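Local coordinates for protein PnpC (Pseudomonas putida, PDB 3N9T) that catalyses, as a ferric-iron intradiol dioxygenase, the ring cleavage of hydroxyquinol (1,2,4-trihydroxybenzene) with molecular oxygen, at residues 12-21 against 32-40; 221-231 against 282-290. All coordinates share one frame; numbering follows the deposited sequence.

Overall arrangement
The two contacts lie far apart in the chain, their centres 41 Å apart and their nearest atoms about 22 Å apart. Contact 1 pairs helices 7-18 and 26-46 in the N-terminal helical part, its centre 32 Å from that of the chain; the second helix lies along the acyl chains of a bound phospholipid, and residues of the second subunit reach many of the same side chains. Contact 2 belongs to the catalytic beta domain, where the turn after strand 214-224 meets the C-terminal end of the chain. There the F221 side chain lies about 10 Å from the ferric ion, which Y160, Y194, H218 and H220 bind.

Contact 1. Residues 12-21 against 32-40; sequences ISDQAVDSFE and MQSLVRHLH. With HGX (1-heptadecanoyl-2-tridecanoyl-3-glycerol-phosphonyl choline), chain B.
Q33 reaches across to the end of helix 7-18, its chain extended beyond CG, and spends its NE2 on two acceptors. One is the carbonyl V17 O, 2.9 Å from NE2 and met from above the carbonyl plane, on the face opposite to that used by F20 N; the other is E21 OE2, 3.0 Å from NE2, on a straight bond (166°) lying in the amide plane but above the carboxylate.

One helical turn on, R37 has CG anti to its backbone nitrogen (chi1 -179°) and then folds at chi2 and chi3, which lays the guanidinium over V17. V17 CG2 sits under one face, 3.7 Å from R37 NH2, while D14 OD1 takes the edge at 3.1 Å from the same NH2, its carboxylate turned 74° from the guanidinium. Farther along, S13 OG and H40 ND1 share a hydrogen bond of 2.6 Å, OG lying at the ring's edge near its plane.

Beside these polar groups V36 CG1 packs on A16 CB and V17 CG2. M32 CB lies over one face of the F20 ring, 3.5 Å from F20 CD1, and M32 SD, with L35 and L39, touches the lipid chains.

With both N-H groups engaged, the Q33 amide is fixed in rotation; H40 is likewise held at both nitrogens, by S13 and by L82 O of the second subunit.

Contact 2. Residues 221-231 against 282-290; sequences FMIQAPGYRKL and YYEFVMEAE
Two short backbone bonds join the turn after strand 214-224 to the C-terminal tail: R229 N gives to E288 O at 2.7 Å, and E290 N gives to G227 O at 2.6 Å. They flank the single bridge of Y228 with A289. A water adds a link, donating to R229 O and accepting from E288 N. Beside it the R229 and E288 side chains run side by side, but NH1 and OE1 make only a long ion pair; E288 OE2 is held instead by T97 OG1.

Next inward comes M287. Its chain bends at chi3 (88°), bringing CE against the turn, 3.2 Å from R229 O and 3.8 Å from Y228 CB. The sulfur lies beside I223 CG2 and obliquely off the Y228 ring, a Met-aromatic contact.

Deeper still, F285 is sandwiched: I223 CD1 stands over the centre of one ring face, 3.5 Å from F285 CG, and the edge of the Y283 ring, through CD2, meets the opposite face. F285 CZ in turn points onto the centre of the F221 ring, 3.6 Å from F221 CD2, with the two planes 49° apart, and L231 CD2 closes in on F285 CD1 at 3.9 Å. L235 and L149 extend this apolar layer on neighbouring strands.

The type II turn of A225-Y228, with G227 at its positive phi, lies in the connection between antiparallel strands 214-224 and 231-237. Strand segments 282-287 and 221-224 cross at 50°, with F221, I223, F285 and M287 packed between them, an arrangement consistent with the curled beta-sandwich core of intradiol dioxygenases; F221 directly follows the iron ligand H220 on the same strand.

Contact 1. Residues 12-21 against 32-40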
loop_
_atom_site.group_PDB
_atom_site.type_symbol
_atom_site.label_atom_id
_atom_site.label_comp_id
_atom_site.label_asym_id
_atom_site.label_seq_id
_atom_site.Cartn_x
_atom_site.Cartn_y
_atom_site.Cartn_z
ATOM N N ILE A 12 5.751 3.104 19.789
ATOM C CA ILE A 12 5.762 3.726 18.451
ATOM C C ILE A 12 4.379 3.464 17.773
ATOM O O ILE A 12 3.756 4.342 17.161
ATOM C CB ILE A 12 6.917 3.091 17.592
ATOM C CG1 ILE A 12 8.307 3.464 18.166
ATOM C CG2 ILE A 12 6.746 3.493 16.026
ATOM C CD1 ILE A 12 9.515 2.538 17.564
ATOM N N SER A 13 3.900 2.225 17.848
ATOM C CA SER A 13 2.581 1.920 17.234
ATOM C C SER A 13 1.412 2.641 17.882
ATOM O O SER A 13 0.490 3.107 17.181
ATOM C CB SER A 13 2.340 0.398 17.220
ATOM O OG SER A 13 3.468 -0.172 16.571
ATOM N N ASP A 14 1.423 2.757 19.215
ATOM C CA ASP A 14 0.391 3.553 19.897
ATOM C C ASP A 14 0.371 4.990 19.428
ATOM O O ASP A 14 -0.704 5.546 19.146
ATOM C CB ASP A 14 0.612 3.536 21.422
ATOM C CG ASP A 14 0.200 2.188 22.049
ATOM O OD1 ASP A 14 -0.516 1.399 21.385
ATOM O OD2 ASP A 14 0.540 1.933 23.227
ATOM N N GLN A 15 1.557 5.636 19.378
ATOM C CA GLN A 15 1.622 7.029 18.922
ATOM C C GLN A 15 1.076 7.144 17.460
ATOM O O GLN A 15 0.363 8.087 17.114
ATOM C CB GLN A 15 3.087 7.484 18.859
ATOM C CG GLN A 15 3.761 7.936 20.113
ATOM C CD GLN A 15 5.249 8.238 19.838
ATOM O OE1 GLN A 15 5.576 9.337 19.527
ATOM N NE2 GLN A 15 6.097 7.231 19.858
ATOM N N ALA A 16 1.435 6.190 16.604
ATOM C CA ALA A 16 1.010 6.260 15.207
ATOM C C ALA A 16 -0.524 6.146 15.126
ATOM O O ALA A 16 -1.185 6.928 14.471
ATOM C CB ALA A 16 1.697 5.147 14.432
ATOM N N VAL A 17 -1.095 5.170 15.810
ATOM C CA VAL A 17 -2.556 5.062 15.873
ATOM C C VAL A 17 -3.205 6.282 16.505
ATOM O O VAL A 17 -4.199 6.852 15.981
ATOM C CB VAL A 17 -2.965 3.751 16.598
ATOM C CG1 VAL A 17 -4.505 3.694 16.973
ATOM C CG2 VAL A 17 -2.524 2.558 15.803
ATOM N N ASP A 18 -2.679 6.710 17.645
ATOM C CA ASP A 18 -3.254 7.854 18.377
ATOM C C ASP A 18 -3.162 9.141 17.589
ATOM O O ASP A 18 -3.996 10.047 17.771
ATOM C CB ASP A 18 -2.572 8.029 19.741
ATOM C CG ASP A 18 -2.904 6.901 20.712
ATOM O OD1 ASP A 18 -3.903 6.172 20.449
ATOM O OD2 ASP A 18 -2.136 6.708 21.716
ATOM N N SER A 19 -2.169 9.246 16.704
ATOM C CA SER A 19 -2.050 10.482 15.912
ATOM C C SER A 19 -3.339 10.887 15.156
ATOM O O SER A 19 -3.504 12.046 14.760
ATOM C CB SER A 19 -0.859 10.421 14.946
ATOM O OG SER A 19 -1.100 9.555 13.835
ATOM N N PHE A 20 -4.219 9.918 14.897
ATOM C CA PHE A 20 -5.446 10.156 14.121
ATOM C C PHE A 20 -6.671 10.537 14.960
ATOM O O PHE A 20 -7.700 10.838 14.374
ATOM C CB PHE A 20 -5.764 8.921 13.253
ATOM C CG PHE A 20 -4.799 8.754 12.070
ATOM C CD1 PHE A 20 -5.032 9.431 10.873
ATOM C CD2 PHE A 20 -3.681 7.966 12.189
ATOM C CE1 PHE A 20 -4.177 9.309 9.779
ATOM C CE2 PHE A 20 -2.780 7.808 11.094
ATOM C CZ PHE A 20 -3.037 8.503 9.892
ATOM N N GLU A 21 -6.525 10.525 16.299
ATOM C CA GLU A 21 -7.600 10.893 17.257
ATOM C C GLU A 21 -8.333 12.181 16.985
ATOM O O GLU A 21 -9.503 12.311 17.285
ATOM C CB GLU A 21 -7.053 11.035 18.674
ATOM C CG GLU A 21 -7.003 9.761 19.377
ATOM C CD GLU A 21 -8.341 9.037 19.356
ATOM O OE1 GLU A 21 -9.412 9.714 19.452
ATOM O OE2 GLU A 21 -8.309 7.787 19.265
ATOM N N MET A 32 -8.337 4.898 9.389
ATOM C CA MET A 32 -6.878 5.058 9.537
ATOM C C MET A 32 -6.354 4.370 10.815
ATOM O O MET A 32 -5.272 3.803 10.805
ATOM C CB MET A 32 -6.510 6.525 9.543
ATOM C CG MET A 32 -6.725 7.257 8.153
ATOM S SD MET A 32 -6.044 6.331 6.723
ATOM C CE MET A 32 -4.290 6.315 7.105
ATOM N N GLN A 33 -7.095 4.417 11.923
ATOM C CA GLN A 33 -6.613 3.694 13.105
ATOM C C GLN A 33 -6.556 2.203 12.906
ATOM O O GLN A 33 -5.608 1.533 13.358
ATOM C CB GLN A 33 -7.380 4.076 14.389
ATOM C CG GLN A 33 -7.142 5.578 14.742
ATOM C CD GLN A 33 -7.721 5.990 16.104
ATOM O OE1 GLN A 33 -8.841 5.603 16.469
ATOM N NE2 GLN A 33 -6.954 6.791 16.837
ATOM N N SER A 34 -7.568 1.653 12.248
ATOM C CA SER A 34 -7.548 0.263 11.886
ATOM C C SER A 34 -6.420 -0.089 10.920
ATOM O O SER A 34 -5.694 -1.091 11.098
ATOM C CB SER A 34 -8.882 -0.118 11.214
ATOM O OG SER A 34 -8.913 -1.492 11.050
ATOM N N LEU A 35 -6.236 0.755 9.906
ATOM C CA LEU A 35 -5.233 0.414 8.905
ATOM C C LEU A 35 -3.811 0.446 9.570
ATOM O O LEU A 35 -2.953 -0.442 9.346
ATOM C CB LEU A 35 -5.386 1.500 7.854
ATOM C CG LEU A 35 -4.372 1.557 6.741
ATOM C CD1 LEU A 35 -4.228 0.176 6.247
ATOM C CD2 LEU A 35 -4.961 2.445 5.626
ATOM N N VAL A 36 -3.575 1.485 10.384
ATOM C CA VAL A 36 -2.266 1.608 11.044
ATOM C C VAL A 36 -1.975 0.426 12.009
ATOM O O VAL A 36 -0.871 -0.124 12.022
ATOM C CB VAL A 36 -2.158 2.967 11.735
ATOM C CG1 VAL A 36 -0.878 3.030 12.593
ATOM C CG2 VAL A 36 -2.036 4.096 10.627
ATOM N N ARG A 37 -2.965 0.054 12.821
ATOM C CA ARG A 37 -2.807 -1.047 13.755
ATOM C C ARG A 37 -2.494 -2.327 12.942
ATOM O O ARG A 37 -1.578 -3.063 13.281
ATOM C CB ARG A 37 -4.090 -1.214 14.565
ATOM C CG ARG A 37 -4.005 -2.366 15.627
ATOM C CD ARG A 37 -2.738 -2.168 16.554
ATOM N NE ARG A 37 -2.889 -0.977 17.399
ATOM C CZ ARG A 37 -1.960 -0.448 18.208
ATOM N NH1 ARG A 37 -0.738 -0.984 18.320
ATOM N NH2 ARG A 37 -2.298 0.634 18.940
ATOM N N HIS A 38 -3.219 -2.568 11.840
ATOM C CA HIS A 38 -3.003 -3.815 11.048
ATOM C C HIS A 38 -1.639 -3.787 10.381
ATOM O O HIS A 38 -0.926 -4.815 10.344
ATOM C CB HIS A 38 -4.112 -4.126 10.009
ATOM C CG HIS A 38 -5.401 -4.551 10.621
ATOM N ND1 HIS A 38 -5.710 -5.872 10.871
ATOM C CD2 HIS A 38 -6.395 -3.828 11.178
ATOM C CE1 HIS A 38 -6.907 -5.947 11.442
ATOM N NE2 HIS A 38 -7.331 -4.733 11.670
ATOM N N LEU A 39 -1.272 -2.625 9.886
ATOM C CA LEU A 39 0.000 -2.491 9.199
ATOM C C LEU A 39 1.163 -2.759 10.172
ATOM O O LEU A 39 2.101 -3.516 9.862
ATOM C CB LEU A 39 0.085 -1.047 8.753
ATOM C CG LEU A 39 1.188 -0.553 7.839
ATOM C CD1 LEU A 39 1.502 -1.513 6.715
ATOM C CD2 LEU A 39 0.728 0.848 7.316
ATOM N N HIS A 40 1.080 -2.145 11.361
ATOM C CA HIS A 40 2.093 -2.316 12.379
ATOM C C HIS A 40 2.081 -3.747 12.954
ATOM O O HIS A 40 3.147 -4.271 13.205
ATOM C CB HIS A 40 1.915 -1.329 13.559
ATOM C CG HIS A 40 2.414 0.056 13.259
ATOM N ND1 HIS A 40 3.312 0.711 14.079
ATOM C CD2 HIS A 40 2.189 0.884 12.211
ATOM C CE1 HIS A 40 3.570 1.907 13.575
ATOM N NE2 HIS A 40 2.905 2.031 12.441
HETATM O O11 HGX B . -12.831 9.038 4.117
HETATM C C11 HGX B . -12.241 8.896 3.091
HETATM C C12 HGX B . -11.981 7.506 2.611
HETATM C C13 HGX B . -10.650 7.020 3.129
HETATM C C14 HGX B . -10.420 5.728 2.392
HETATM C C15 HGX B . -9.164 5.084 2.828
HETATM C C16 HGX B . -9.131 3.698 2.268
HETATM C C17 HGX B . -7.720 3.177 2.371
HETATM C C18 HGX B . -7.788 1.669 2.233
HETATM C C19 HGX B . -6.598 1.142 1.462
HETATM C C20 HGX B . -7.096 -0.069 0.670
HETATM C C21 HGX B . -7.648 0.309 -0.708
HETATM C C22 HGX B . -7.181 -0.565 -1.876
HETATM C C23 HGX B . -6.120 -1.614 -1.528
HETATM O O3 HGX B . -11.817 10.066 2.367
HETATM C C3 HGX B . -11.917 11.370 2.934
HETATM C C2 HGX B . -10.562 11.979 3.267
HETATM C C1 HGX B . -10.803 13.432 3.566
HETATM O O3P HGX B . -11.443 13.472 4.831
HETATM O O2 HGX B . -9.644 11.956 2.178
HETATM C C31 HGX B . -8.361 11.299 2.461
HETATM O O31 HGX B . -7.332 11.930 2.440
HETATM C C32 HGX B . -8.150 9.859 2.713
HETATM C C33 HGX B . -6.623 9.727 2.747
HETATM C C34 HGX B . -6.269 8.321 2.341
HETATM C C35 HGX B . -5.263 7.660 3.248
HETATM C C36 HGX B . -4.946 6.336 2.650
HETATM C C37 HGX B . -3.578 5.935 3.169
HETATM C C38 HGX B . -3.407 4.504 2.750
HETATM C C39 HGX B . -1.937 4.145 2.664
HETATM C C40 HGX B . -1.611 2.853 3.397
HETATM C C42 HGX B . -1.725 1.604 2.521
HETATM C C43 HGX B . -0.390 0.864 2.310
HETATM C C44 HGX B . 0.633 1.051 3.434
HETATM C C45 HGX B . 1.939 1.587 2.853
HETATM C C46 HGX B . 2.770 2.434 3.836
HETATM C C47 HGX B . 4.186 1.878 3.939
HETATM C C48 HGX B . 4.907 2.403 2.715
HETATM O O1 HGX B . -12.396 15.673 4.109
HETATM P P1 HGX B . -12.693 14.460 4.997
HETATM O O4 HGX B . -13.925 13.610 4.743
HETATM O O5 HGX B . -12.610 14.910 6.566
HETATM C C4 HGX B . -13.535 15.882 7.099
HETATM C C5 HGX B . -12.841 17.180 7.542
HETATM N N1 HGX B . -12.789 18.309 6.566
HETATM C C6 HGX B . -12.823 19.575 7.328
HETATM C C7 HGX B . -13.906 18.327 5.586
HETATM C C8 HGX B . -11.500 18.260 5.848
#

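Contact 2. Residues 221-231 against 282-290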
loop_
_atom_site.group_PDB
_atom_site.type_symbol
_atom_site.label_atom_id
_atom_site.label_comp_id
_atom_site.label_asym_id
_atom_site.label_seq_id
_atom_site.Cartn_x
_atom_site.Cartn_y
_atom_site.Cartn_z
ATOM N N PHE A 221 -22.030 -10.497 -16.752
ATOM C CA PHE A 221 -23.427 -9.974 -16.798
ATOM C C PHE A 221 -23.618 -8.768 -15.857
ATOM O O PHE A 221 -23.181 -8.819 -14.667
ATOM C CB PHE A 221 -24.423 -11.015 -16.318
ATOM C CG PHE A 221 -24.673 -12.126 -17.291
ATOM C CD1 PHE A 221 -23.716 -13.156 -17.437
ATOM C CD2 PHE A 221 -25.834 -12.139 -18.084
ATOM C CE1 PHE A 221 -23.932 -14.189 -18.339
ATOM C CE2 PHE A 221 -26.076 -13.215 -18.990
ATOM C CZ PHE A 221 -25.097 -14.215 -19.138
ATOM N N MET A 222 -24.313 -7.730 -16.362
ATOM C CA MET A 222 -24.929 -6.735 -15.509
ATOM C C MET A 222 -26.415 -6.714 -15.836
ATOM O O MET A 222 -26.793 -6.443 -16.969
ATOM C CB MET A 222 -24.316 -5.344 -15.770
ATOM C CG MET A 222 -25.031 -4.191 -14.882
ATOM S SD MET A 222 -24.216 -2.657 -15.196
ATOM C CE MET A 222 -23.459 -2.323 -13.698
ATOM N N ILE A 223 -27.253 -7.011 -14.856
ATOM C CA ILE A 223 -28.689 -7.150 -15.075
ATOM C C ILE A 223 -29.410 -6.088 -14.254
ATOM O O ILE A 223 -29.112 -5.923 -13.073
ATOM C CB ILE A 223 -29.152 -8.557 -14.632
ATOM C CG1 ILE A 223 -28.254 -9.601 -15.320
ATOM C CG2 ILE A 223 -30.646 -8.822 -14.967
ATOM C CD1 ILE A 223 -28.610 -10.988 -15.101
ATOM N N GLN A 224 -30.328 -5.359 -14.891
ATOM C CA GLN A 224 -31.077 -4.298 -14.240
ATOM C C GLN A 224 -32.548 -4.462 -14.589
ATOM O O GLN A 224 -32.873 -4.857 -15.706
ATOM C CB GLN A 224 -30.580 -2.913 -14.710
ATOM C CG GLN A 224 -29.243 -2.538 -14.141
ATOM C CD GLN A 224 -28.730 -1.284 -14.757
ATOM O OE1 GLN A 224 -28.175 -1.291 -15.845
ATOM N NE2 GLN A 224 -28.945 -0.201 -14.088
ATOM N N ALA A 225 -33.417 -4.170 -13.620
ATOM C CA ALA A 225 -34.847 -4.070 -13.862
ATOM C C ALA A 225 -35.519 -3.176 -12.804
ATOM O O ALA A 225 -35.121 -3.180 -11.648
ATOM C CB ALA A 225 -35.514 -5.467 -13.845
ATOM N N PRO A 226 -36.580 -2.452 -13.212
ATOM C CA PRO A 226 -37.311 -1.528 -12.299
ATOM C C PRO A 226 -37.821 -2.317 -11.105
ATOM O O PRO A 226 -38.427 -3.374 -11.269
ATOM C CB PRO A 226 -38.480 -1.014 -13.173
ATOM C CG PRO A 226 -37.927 -1.144 -14.629
ATOM C CD PRO A 226 -37.154 -2.485 -14.572
ATOM N N GLY A 227 -37.518 -1.853 -9.906
ATOM C CA GLY A 227 -37.973 -2.552 -8.724
ATOM C C GLY A 227 -36.927 -3.456 -8.143
ATOM O O GLY A 227 -37.109 -3.933 -7.027
ATOM N N TYR A 228 -35.838 -3.726 -8.881
ATOM C CA TYR A 228 -34.847 -4.708 -8.424
ATOM C C TYR A 228 -33.461 -4.072 -8.308
ATOM O O TYR A 228 -33.119 -3.168 -9.035
ATOM C CB TYR A 228 -34.778 -5.950 -9.369
ATOM C CG TYR A 228 -36.060 -6.671 -9.419
ATOM C CD1 TYR A 228 -37.071 -6.239 -10.260
ATOM C CD2 TYR A 228 -36.303 -7.726 -8.566
ATOM C CE1 TYR A 228 -38.290 -6.857 -10.284
ATOM C CE2 TYR A 228 -37.535 -8.357 -8.563
ATOM C CZ TYR A 228 -38.513 -7.913 -9.420
ATOM O OH TYR A 228 -39.738 -8.537 -9.443
ATOM N N ARG A 229 -32.654 -4.619 -7.430
ATOM C CA ARG A 229 -31.312 -4.184 -7.243
ATOM C C ARG A 229 -30.449 -4.618 -8.446
ATOM O O ARG A 229 -30.567 -5.755 -8.902
ATOM C CB ARG A 229 -30.830 -4.854 -5.937
ATOM C CG ARG A 229 -29.323 -4.730 -5.662
ATOM C CD ARG A 229 -28.845 -5.618 -4.478
ATOM N NE ARG A 229 -27.639 -5.052 -3.829
ATOM C CZ ARG A 229 -26.838 -5.675 -2.945
ATOM N NH1 ARG A 229 -27.038 -6.949 -2.565
ATOM N NH2 ARG A 229 -25.807 -4.995 -2.431
ATOM N N LYS A 230 -29.589 -3.738 -8.942
ATOM C CA LYS A 230 -28.629 -4.084 -9.995
ATOM C C LYS A 230 -27.740 -5.323 -9.609
ATOM O O LYS A 230 -27.282 -5.456 -8.452
ATOM C CB LYS A 230 -27.689 -2.937 -10.272
ATOM C CG LYS A 230 -26.731 -3.217 -11.447
ATOM C CD LYS A 230 -25.634 -2.189 -11.575
ATOM C CE LYS A 230 -26.164 -0.847 -12.015
ATOM N NZ LYS A 230 -24.992 0.101 -12.089
ATOM N N LEU A 231 -27.533 -6.228 -10.568
ATOM C CA LEU A 231 -26.728 -7.412 -10.347
ATOM C C LEU A 231 -25.562 -7.338 -11.321
ATOM O O LEU A 231 -25.790 -7.136 -12.471
ATOM C CB LEU A 231 -27.559 -8.682 -10.642
ATOM C CG LEU A 231 -26.756 -9.969 -10.714
ATOM C CD1 LEU A 231 -26.105 -10.251 -9.310
ATOM C CD2 LEU A 231 -27.733 -11.143 -11.015
ATOM N N TYR A 282 -27.287 -22.964 -19.723
ATOM C CA TYR A 282 -28.605 -22.558 -19.270
ATOM C C TYR A 282 -28.459 -21.985 -17.886
ATOM O O TYR A 282 -27.910 -22.675 -16.997
ATOM C CB TYR A 282 -29.592 -23.780 -19.171
ATOM C CG TYR A 282 -30.975 -23.346 -18.663
ATOM C CD1 TYR A 282 -31.867 -22.719 -19.500
ATOM C CD2 TYR A 282 -31.346 -23.570 -17.330
ATOM C CE1 TYR A 282 -33.099 -22.291 -19.040
ATOM C CE2 TYR A 282 -32.557 -23.197 -16.873
ATOM C CZ TYR A 282 -33.425 -22.538 -17.718
ATOM O OH TYR A 282 -34.629 -22.102 -17.270
ATOM N N TYR A 283 -28.980 -20.787 -17.648
ATOM C CA TYR A 283 -28.825 -20.231 -16.317
ATOM C C TYR A 283 -30.031 -19.432 -15.824
ATOM O O TYR A 283 -30.554 -18.614 -16.574
ATOM C CB TYR A 283 -27.532 -19.401 -16.211
ATOM C CG TYR A 283 -27.099 -19.135 -14.714
ATOM C CD1 TYR A 283 -26.333 -20.069 -14.026
ATOM C CD2 TYR A 283 -27.491 -17.965 -14.038
ATOM C CE1 TYR A 283 -25.938 -19.869 -12.707
ATOM C CE2 TYR A 283 -27.090 -17.736 -12.723
ATOM C CZ TYR A 283 -26.323 -18.705 -12.060
ATOM O OH TYR A 283 -25.891 -18.504 -10.779
ATOM N N GLU A 284 -30.464 -19.665 -14.582
ATOM C CA GLU A 284 -31.544 -18.797 -14.049
ATOM C C GLU A 284 -31.019 -17.765 -13.020
ATOM O O GLU A 284 -30.547 -18.128 -11.911
ATOM C CB GLU A 284 -32.700 -19.606 -13.485
ATOM C CG GLU A 284 -33.261 -20.543 -14.537
ATOM C CD GLU A 284 -34.435 -21.365 -14.010
ATOM O OE1 GLU A 284 -34.537 -21.537 -12.779
ATOM O OE2 GLU A 284 -35.236 -21.827 -14.841
ATOM N N PHE A 285 -31.063 -16.496 -13.414
ATOM C CA PHE A 285 -30.661 -15.434 -12.512
ATOM C C PHE A 285 -31.820 -15.086 -11.565
ATOM O O PHE A 285 -32.989 -15.082 -11.965
ATOM C CB PHE A 285 -30.319 -14.179 -13.287
ATOM C CG PHE A 285 -29.092 -14.325 -14.126
ATOM C CD1 PHE A 285 -27.806 -14.187 -13.531
ATOM C CD2 PHE A 285 -29.211 -14.559 -15.508
ATOM C CE1 PHE A 285 -26.610 -14.342 -14.303
ATOM C CE2 PHE A 285 -28.002 -14.733 -16.316
ATOM C CZ PHE A 285 -26.699 -14.643 -15.655
ATOM N N VAL A 286 -31.462 -14.780 -10.333
ATOM C CA VAL A 286 -32.412 -14.423 -9.297
ATOM C C VAL A 286 -31.994 -13.023 -8.772
ATOM O O VAL A 286 -30.873 -12.845 -8.313
ATOM C CB VAL A 286 -32.466 -15.522 -8.166
ATOM C CG1 VAL A 286 -33.443 -15.118 -7.042
ATOM C CG2 VAL A 286 -32.830 -16.932 -8.770
ATOM N N MET A 287 -32.904 -12.060 -8.912
ATOM C CA MET A 287 -32.713 -10.672 -8.580
ATOM C C MET A 287 -33.413 -10.323 -7.277
ATOM O O MET A 287 -34.464 -10.913 -6.913
ATOM C CB MET A 287 -33.241 -9.780 -9.704
ATOM C CG MET A 287 -32.388 -9.861 -11.059
ATOM S SD MET A 287 -33.033 -8.504 -12.043
ATOM C CE MET A 287 -31.903 -7.234 -11.408
ATOM N N GLU A 288 -32.847 -9.346 -6.580
ATOM C CA GLU A 288 -33.400 -8.912 -5.288
ATOM C C GLU A 288 -34.274 -7.679 -5.482
ATOM O O GLU A 288 -33.884 -6.731 -6.192
ATOM C CB GLU A 288 -32.273 -8.563 -4.307
ATOM C CG GLU A 288 -31.490 -9.733 -3.847
ATOM C CD GLU A 288 -31.216 -9.700 -2.344
ATOM O OE1 GLU A 288 -30.330 -8.906 -1.963
ATOM O OE2 GLU A 288 -31.845 -10.484 -1.565
ATOM N N ALA A 289 -35.435 -7.696 -4.851
ATOM C CA ALA A 289 -36.313 -6.532 -4.836
ATOM C C ALA A 289 -35.631 -5.277 -4.253
ATOM O O ALA A 289 -34.634 -5.366 -3.541
ATOM C CB ALA A 289 -37.610 -6.858 -4.086
ATOM N N GLU A 290 -36.107 -4.093 -4.616
ATOM C CA GLU A 290 -35.578 -2.875 -3.967
ATOM C C GLU A 290 -36.681 -2.133 -3.196
ATOM O O GLU A 290 -37.869 -2.481 -3.303
ATOM C CB GLU A 290 -34.884 -1.948 -4.980
ATOM C CG GLU A 290 -33.732 -1.182 -4.349
ATOM C CD GLU A 290 -32.818 -0.566 -5.377
ATOM O OE1 GLU A 290 -33.358 -0.074 -6.407
ATOM O OE2 GLU A 290 -31.567 -0.580 -5.159
HETATM O O HOH W 1 -30.530 -8.122 -7.727
#